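Local coordinates for protein myosin regulatory light chain (Physarum polycephalum, PDB 2BL0) that serves as the regulatory light chain of a slime-mould myosin II and binds a calcium ion through an EF-hand, at residues L14-S17 against E18-F22; K58-F61 against P62-L65. All coordinates share one frame; numbering follows the deposited sequence.

Contact 1 of 2, residues L14-S17 against E18-F22; sequences LFDS and ERTGF
The carboxylate of Asp16 is directed at the backbone N-H groups of Thr20 and Gly21, and it carries most of this contact in the first part of the loop of the first EF-hand, just after helix 3-15. With CG anti to the backbone N (chi1 177°), the acid group reaches into the curve of residues 18-22. Asp16 OD1 uses its syn lone pair for Thr20 N at 3.0 Å, while Asp16 OD2 receives Gly21 N at 3.0 Å, also on the syn side but 32° out of the carboxylate plane. Gly21 N lies 3.4 Å from Asp16 OD1 as well, a weak second bond, so both oxygens share the Gly21 N-H. A water donates to Asp16 OD1 and accepts from Glu18 N, its oxygen 3.1 Å from that nitrogen. A type I turn from Asp16 to Arg19 is closed by the bond from Arg19 N to Asp16 O (2.9 Å). At Gly21, phi is 90°, where a CB would crowd the preceding carbonyl. With an alanine at Asp16, the N-H groups of Thr20 and Gly21 would probably lose their shared acceptor, leaving the turn freer to shift. Backbone N-H groups thus gather round one buried acid, and would probably offset its negative charge.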
loop_
_atom_site.group_PDB
_atom_site.type_symbol
_atom_site.label_atom_id
_atom_site.label_comp_id
_atom_site.label_asym_id
_atom_site.label_seq_id
_atom_site.Cartn_x
_atom_site.Cartn_y
_atom_site.Cartn_z
ATOM N N LEU C 14 -9.042 4.163 -32.718
ATOM C CA LEU C 14 -7.962 4.234 -33.714
ATOM C C LEU C 14 -8.023 3.032 -34.628
ATOM O O LEU C 14 -7.772 3.146 -35.830
ATOM C CB LEU C 14 -6.566 4.276 -33.065
ATOM C CG LEU C 14 -6.093 5.575 -32.435
ATOM C CD1 LEU C 14 -4.597 5.459 -32.126
ATOM C CD2 LEU C 14 -6.370 6.788 -33.327
ATOM N N PHE C 15 -8.384 1.873 -34.073
ATOM C CA PHE C 15 -8.508 0.650 -34.862
ATOM C C PHE C 15 -9.794 0.616 -35.714
ATOM O O PHE C 15 -9.966 -0.299 -36.533
ATOM C CB PHE C 15 -8.464 -0.592 -33.964
ATOM C CG PHE C 15 -7.234 -0.678 -33.073
ATOM C CD1 PHE C 15 -6.029 -0.051 -33.419
ATOM C CD2 PHE C 15 -7.287 -1.380 -31.883
ATOM C CE1 PHE C 15 -4.936 -0.113 -32.595
ATOM C CE2 PHE C 15 -6.191 -1.459 -31.063
ATOM C CZ PHE C 15 -5.012 -0.835 -31.409
ATOM N N ASP C 16 -10.695 1.568 -35.475
ATOM C CA ASP C 16 -11.974 1.672 -36.175
ATOM C C ASP C 16 -11.858 2.872 -37.136
ATOM O O ASP C 16 -12.671 3.804 -37.106
ATOM C CB ASP C 16 -13.107 1.862 -35.150
ATOM C CG ASP C 16 -14.485 2.055 -35.786
ATOM O OD1 ASP C 16 -14.743 1.510 -36.874
ATOM O OD2 ASP C 16 -15.388 2.725 -35.250
ATOM N N SER C 17 -10.832 2.851 -37.982
ATOM C CA SER C 17 -10.553 4.006 -38.841
ATOM C C SER C 17 -11.508 4.098 -40.047
ATOM O O SER C 17 -11.475 5.073 -40.796
ATOM C CB SER C 17 -9.070 4.069 -39.265
ATOM O OG SER C 17 -8.637 2.918 -39.961
ATOM N N GLU C 18 -12.355 3.086 -40.226
ATOM C CA GLU C 18 -13.518 3.208 -41.110
ATOM C C GLU C 18 -14.788 3.767 -40.429
ATOM O O GLU C 18 -15.760 4.083 -41.116
ATOM C CB GLU C 18 -13.825 1.868 -41.759
ATOM C CG GLU C 18 -12.934 1.553 -42.940
ATOM C CD GLU C 18 -13.552 0.491 -43.833
ATOM O OE1 GLU C 18 -13.082 -0.661 -43.789
ATOM O OE2 GLU C 18 -14.519 0.805 -44.563
ATOM N N ARG C 19 -14.777 3.899 -39.102
ATOM C CA ARG C 19 -15.864 4.547 -38.350
ATOM C C ARG C 19 -17.190 3.796 -38.407
ATOM O O ARG C 19 -18.251 4.402 -38.492
ATOM C CB ARG C 19 -16.088 5.997 -38.824
ATOM C CG ARG C 19 -14.860 6.880 -38.789
ATOM C CD ARG C 19 -15.151 8.321 -39.199
ATOM N NE ARG C 19 -16.198 8.897 -38.361
ATOM C CZ ARG C 19 -16.044 9.265 -37.087
ATOM N NH1 ARG C 19 -14.866 9.155 -36.467
ATOM N NH2 ARG C 19 -17.082 9.762 -36.419
ATOM N N THR C 20 -17.126 2.474 -38.340
ATOM C CA THR C 20 -18.335 1.648 -38.368
ATOM C C THR C 20 -18.825 1.213 -36.997
ATOM O O THR C 20 -19.949 0.737 -36.862
ATOM C CB THR C 20 -18.096 0.398 -39.207
ATOM O OG1 THR C 20 -16.985 -0.343 -38.679
ATOM C CG2 THR C 20 -17.673 0.756 -40.594
ATOM N N GLY C 21 -17.972 1.335 -35.986
ATOM C CA GLY C 21 -18.282 0.900 -34.641
ATOM C C GLY C 21 -17.885 -0.543 -34.361
ATOM O O GLY C 21 -18.142 -1.037 -33.273
ATOM N N PHE C 22 -17.231 -1.206 -35.316
ATOM C CA PHE C 22 -16.776 -2.595 -35.117
ATOM C C PHE C 22 -15.619 -2.960 -36.037
ATOM O O PHE C 22 -15.406 -2.307 -37.067
ATOM C CB PHE C 22 -17.941 -3.594 -35.261
ATOM C CG PHE C 22 -18.617 -3.546 -36.598
ATOM C CD1 PHE C 22 -18.095 -4.238 -37.681
ATOM C CD2 PHE C 22 -19.777 -2.803 -36.777
ATOM C CE1 PHE C 22 -18.716 -4.166 -38.946
ATOM C CE2 PHE C 22 -20.392 -2.725 -38.028
ATOM C CZ PHE C 22 -19.873 -3.418 -39.105
HETATM O O HOH W 1 -13.369 0.510 -38.770
#

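Contact 2 of 2, residues K58-F61 against P62-L65. With CA (calcium ion), chain E.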
loop_
_atom_site.group_PDB
_atom_site.type_symbol
_atom_site.label_atom_id
_atom_site.label_comp_id
_atom_site.label_asym_id
_atom_site.label_seq_id
_atom_site.Cartn_x
_atom_site.Cartn_y
_atom_site.Cartn_z
ATOM N N LYS C 58 -17.622 -9.719 -36.129
ATOM C CA LYS C 58 -17.501 -8.282 -35.864
ATOM C C LYS C 58 -17.145 -8.039 -34.392
ATOM O O LYS C 58 -17.888 -8.446 -33.518
ATOM C CB LYS C 58 -18.825 -7.585 -36.172
ATOM C CG LYS C 58 -19.251 -7.601 -37.646
ATOM C CD LYS C 58 -20.549 -6.820 -37.822
ATOM C CE LYS C 58 -21.000 -6.760 -39.257
ATOM N NZ LYS C 58 -21.796 -7.937 -39.623
ATOM N N ILE C 59 -16.018 -7.387 -34.116
ATOM C CA ILE C 59 -15.583 -7.077 -32.761
ATOM C C ILE C 59 -16.177 -5.722 -32.370
ATOM O O ILE C 59 -15.791 -4.698 -32.927
ATOM C CB ILE C 59 -14.026 -6.991 -32.664
ATOM C CG1 ILE C 59 -13.341 -8.278 -33.143
ATOM C CG2 ILE C 59 -13.615 -6.642 -31.203
ATOM C CD1 ILE C 59 -11.838 -8.148 -33.374
ATOM N N GLN C 60 -17.123 -5.726 -31.437
ATOM C CA GLN C 60 -17.687 -4.492 -30.882
ATOM C C GLN C 60 -16.755 -3.970 -29.794
ATOM O O GLN C 60 -15.993 -4.736 -29.216
ATOM C CB GLN C 60 -19.064 -4.728 -30.257
ATOM C CG GLN C 60 -20.080 -5.548 -31.080
ATOM C CD GLN C 60 -20.338 -4.992 -32.468
ATOM O OE1 GLN C 60 -20.551 -5.769 -33.423
ATOM N NE2 GLN C 60 -20.336 -3.660 -32.598
ATOM N N PHE C 61 -16.846 -2.687 -29.459
ATOM C CA PHE C 61 -16.055 -2.185 -28.351
ATOM C C PHE C 61 -16.219 -3.006 -27.054
ATOM O O PHE C 61 -15.227 -3.369 -26.451
ATOM C CB PHE C 61 -16.288 -0.690 -28.062
ATOM C CG PHE C 61 -15.535 -0.217 -26.857
ATOM C CD1 PHE C 61 -14.153 -0.323 -26.827
ATOM C CD2 PHE C 61 -16.196 0.253 -25.724
ATOM C CE1 PHE C 61 -13.432 0.053 -25.717
ATOM C CE2 PHE C 61 -15.475 0.641 -24.606
ATOM C CZ PHE C 61 -14.083 0.532 -24.604
ATOM N N PRO C 62 -17.438 -3.279 -26.571
ATOM C CA PRO C 62 -17.539 -4.067 -25.326
ATOM C C PRO C 62 -16.807 -5.416 -25.357
ATOM O O PRO C 62 -16.321 -5.842 -24.312
ATOM C CB PRO C 62 -19.033 -4.236 -25.123
ATOM C CG PRO C 62 -19.641 -3.001 -25.806
ATOM C CD PRO C 62 -18.757 -2.770 -27.007
ATOM N N GLU C 63 -16.752 -6.059 -26.523
ATOM C CA GLU C 63 -16.018 -7.316 -26.705
ATOM C C GLU C 63 -14.508 -7.099 -26.569
ATOM O O GLU C 63 -13.828 -7.841 -25.879
ATOM C CB GLU C 63 -16.346 -7.929 -28.059
ATOM C CG GLU C 63 -17.762 -8.477 -28.178
ATOM C CD GLU C 63 -18.048 -9.017 -29.566
ATOM O OE1 GLU C 63 -18.005 -8.213 -30.495
ATOM O OE2 GLU C 63 -18.219 -10.239 -29.779
ATOM N N PHE C 64 -13.996 -6.080 -27.256
ATOM C CA PHE C 64 -12.592 -5.684 -27.172
ATOM C C PHE C 64 -12.251 -5.330 -25.720
ATOM O O PHE C 64 -11.242 -5.778 -25.191
ATOM C CB PHE C 64 -12.367 -4.491 -28.099
ATOM C CG PHE C 64 -10.982 -3.892 -28.037
ATOM C CD1 PHE C 64 -9.923 -4.512 -28.684
ATOM C CD2 PHE C 64 -10.747 -2.702 -27.346
ATOM C CE1 PHE C 64 -8.646 -3.968 -28.650
ATOM C CE2 PHE C 64 -9.472 -2.144 -27.303
ATOM C CZ PHE C 64 -8.412 -2.783 -27.958
ATOM N N LEU C 65 -13.108 -4.521 -25.089
ATOM C CA LEU C 65 -12.906 -4.081 -23.707
ATOM C C LEU C 65 -12.807 -5.245 -22.747
ATOM O O LEU C 65 -11.896 -5.285 -21.891
ATOM C CB LEU C 65 -14.051 -3.169 -23.241
ATOM C CG LEU C 65 -13.905 -2.602 -21.820
ATOM C CD1 LEU C 65 -12.591 -1.825 -21.721
ATOM C CD2 LEU C 65 -15.105 -1.733 -21.440
HETATM CA CA CA E . -18.942 -9.901 -32.079
#
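Glu63 brings its carboxylate back to the backbone of Gln60, where Glu63 OE1 accepts Gln60 N at 2.8 Å in an almost straight bond (178°) on its anti lone pair. Both carboxylate oxygens of Glu63 also bind calcium, OE1 at 2.5 Å and OE2 at 2.4 Å, and the carbonyl O of Lys58 joins them at 2.3 Å. Calcium and the Gln60 N-H therefore fix the plane of the carboxylate together; Asp52, Thr54 and Asn56 supply the remaining protein ligands.

Gln60 is the N-cap of helix 61-72, and its carbonyl O receives Phe64 N at 3.1 Å. The apolar packing gathers round the Phe61 ring. Leu65 CB lies over one face of this ring, offset toward the rim, 4.2 Å from its centroid in a CH-pi contact, and CE1 of Phe61 meets the edge of the Phe64 ring near its plane. The ring of Phe61 gets there with CG anti to its backbone N (chi1 176°), and Phe12 of helix 3-15 adds an edge-to-face contact with it. Ile59 CG2 packs on Phe64 CB.

The other side is looser: Pro62 is exposed, and the side chains of Lys58 and Gln60 lead away from residues 62-65 and lie against Phe22. A backbone carbonyl and a bidentate glutamate at the start of the exiting helix are the hallmark of the second half of a calcium-loaded EF-hand loop.

From the N terminus, helix 3-15 runs into contact 1, which closes the turn forming the first half of the first EF-hand loop and leads into strand 22-24. Helices 25-35 and 41-51 follow, and the chain then reaches contact 2, where the second loop passes through strand 58-60 into helix 61-72. The two contacts come in series, neither nested nor crossed, yet they touch in space. Strands 22-24 and 58-60 pair antiparallel, with backbone hydrogen bonds between Ile23 and Ile59, and Phe22 CE1 packs 3.4 Å from Lys58 CD. Helix 61-72 returns to helix 3-15 where Phe64 meets Phe15. This strand pairing and helix packing, rather than either local contact, join the two EF-hands into a pair.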